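Local coordinates for protein uricase (Arthrobacter globiformis, PDB 2YZC) that catalyses the oxidation of uric acid by molecular oxygen to 5-hydroxyisourate, a step on the way to allantoin, at residues H164-P167 and T173-E176. Residues are numbered along the deposited sequence; the frame is centred on the assembly and turned at random.
Sequences HGFP and TLQE
Phe166 pushes the leading edge of its ring against the extended backbone of Leu174 and Gln175, with CZ 3.4 Å from Leu174 O, which lies in the plane of the ring and faces its CE2-CZ edge. The same CZ meets the branch point of Leu174, 3.8 Å from CG, the two side chains crossing at about a right angle. On the CE1 side the ring slides past Glu176, whose CG lies 4.1 Å from CE1. The second grip is polar: Glu176 OE2 accepts the Gly165 N-H through its anti lone pair, at 2.7 Å from Gly165 N (N-H...O 154°). In Glu176, CG anti to the carbonyl carbon (chi1 -67°) and an extended chain beyond it carry the carboxylate past His164 CB, 3.2 Å from OE2. Further out, Phe166 stacks on Phe163 and packs on Val64 of a second subunit, while Leu174 O also accepts a bond from Arg168. His164 NE2 hydrogen-bonds Glu162 OE1. Replacing Phe166 with an alanine is likely to open a gap between Leu174, Phe163 and Val64 of the second subunit. Leu174 and Phe163 line the pocket of the bound allantoate, and Leu174 packs on Asp68 of the second subunit; this contact in the loop between strands 143-157 and 182-192 thus runs from a polar amide-carboxylate link at the surface to aromatic and aliphatic packing beside a pocket at the subunit boundary.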
# COMPACT_ATOMS: atom_id res chain seq x y z
N HIS A 164 3.10 32.75 -10.55
CA HIS A 164 3.73 33.99 -10.11
C HIS A 164 2.67 34.95 -9.58
O HIS A 164 1.47 34.67 -9.66
CB HIS A 164 4.48 34.61 -11.29
CG HIS A 164 3.67 34.69 -12.55
ND1 HIS A 164 2.58 35.53 -12.69
CD2 HIS A 164 3.77 34.01 -13.72
CE1 HIS A 164 2.05 35.36 -13.89
NE2 HIS A 164 2.75 34.44 -14.53
N GLY A 165 3.12 36.07 -9.04
CA GLY A 165 2.18 37.04 -8.51
C GLY A 165 1.63 36.71 -7.13
O GLY A 165 0.69 37.35 -6.67
N PHE A 166 2.20 35.71 -6.46
CA PHE A 166 1.74 35.36 -5.13
C PHE A 166 2.41 36.26 -4.10
O PHE A 166 3.51 36.76 -4.33
CB PHE A 166 2.04 33.88 -4.82
CG PHE A 166 3.45 33.45 -5.16
CD1 PHE A 166 3.76 32.96 -6.42
CD2 PHE A 166 4.46 33.53 -4.21
CE1 PHE A 166 5.05 32.54 -6.74
CE2 PHE A 166 5.76 33.12 -4.51
CZ PHE A 166 6.06 32.62 -5.78
N PRO A 167 1.75 36.49 -2.95
CA PRO A 167 2.36 37.35 -1.93
C PRO A 167 3.62 36.73 -1.35
O PRO A 167 3.70 35.52 -1.17
CB PRO A 167 1.24 37.50 -0.91
CG PRO A 167 0.52 36.20 -1.01
CD PRO A 167 0.44 35.99 -2.50
N THR A 173 9.89 31.62 0.26
CA THR A 173 11.17 31.45 -0.43
C THR A 173 10.95 31.02 -1.88
O THR A 173 11.87 31.10 -2.70
CB THR A 173 12.06 30.41 0.27
OG1 THR A 173 11.37 29.15 0.36
CG2 THR A 173 12.42 30.87 1.68
N LEU A 174 9.74 30.58 -2.20
CA LEU A 174 9.41 30.14 -3.56
C LEU A 174 9.58 31.26 -4.57
O LEU A 174 9.12 32.38 -4.36
CB LEU A 174 7.96 29.62 -3.61
CG LEU A 174 7.47 29.13 -4.99
CD1 LEU A 174 8.23 27.87 -5.39
CD2 LEU A 174 5.98 28.85 -4.93
N GLN A 175 10.26 30.95 -5.67
CA GLN A 175 10.50 31.93 -6.73
C GLN A 175 9.41 31.88 -7.80
O GLN A 175 8.81 30.83 -8.05
CB GLN A 175 11.86 31.68 -7.37
CG GLN A 175 13.05 31.91 -6.44
CD GLN A 175 13.08 33.31 -5.85
OE1 GLN A 175 12.92 34.30 -6.57
NE2 GLN A 175 13.31 33.40 -4.55
N GLU A 176 9.14 33.03 -8.42
CA GLU A 176 8.14 33.10 -9.47
C GLU A 176 8.65 32.33 -10.69
O GLU A 176 9.86 32.23 -10.90
CB GLU A 176 7.89 34.55 -9.87
CG GLU A 176 7.24 35.40 -8.80
CD GLU A 176 6.82 36.76 -9.33
OE1 GLU A 176 7.70 37.62 -9.57
OE2 GLU A 176 5.60 36.97 -9.52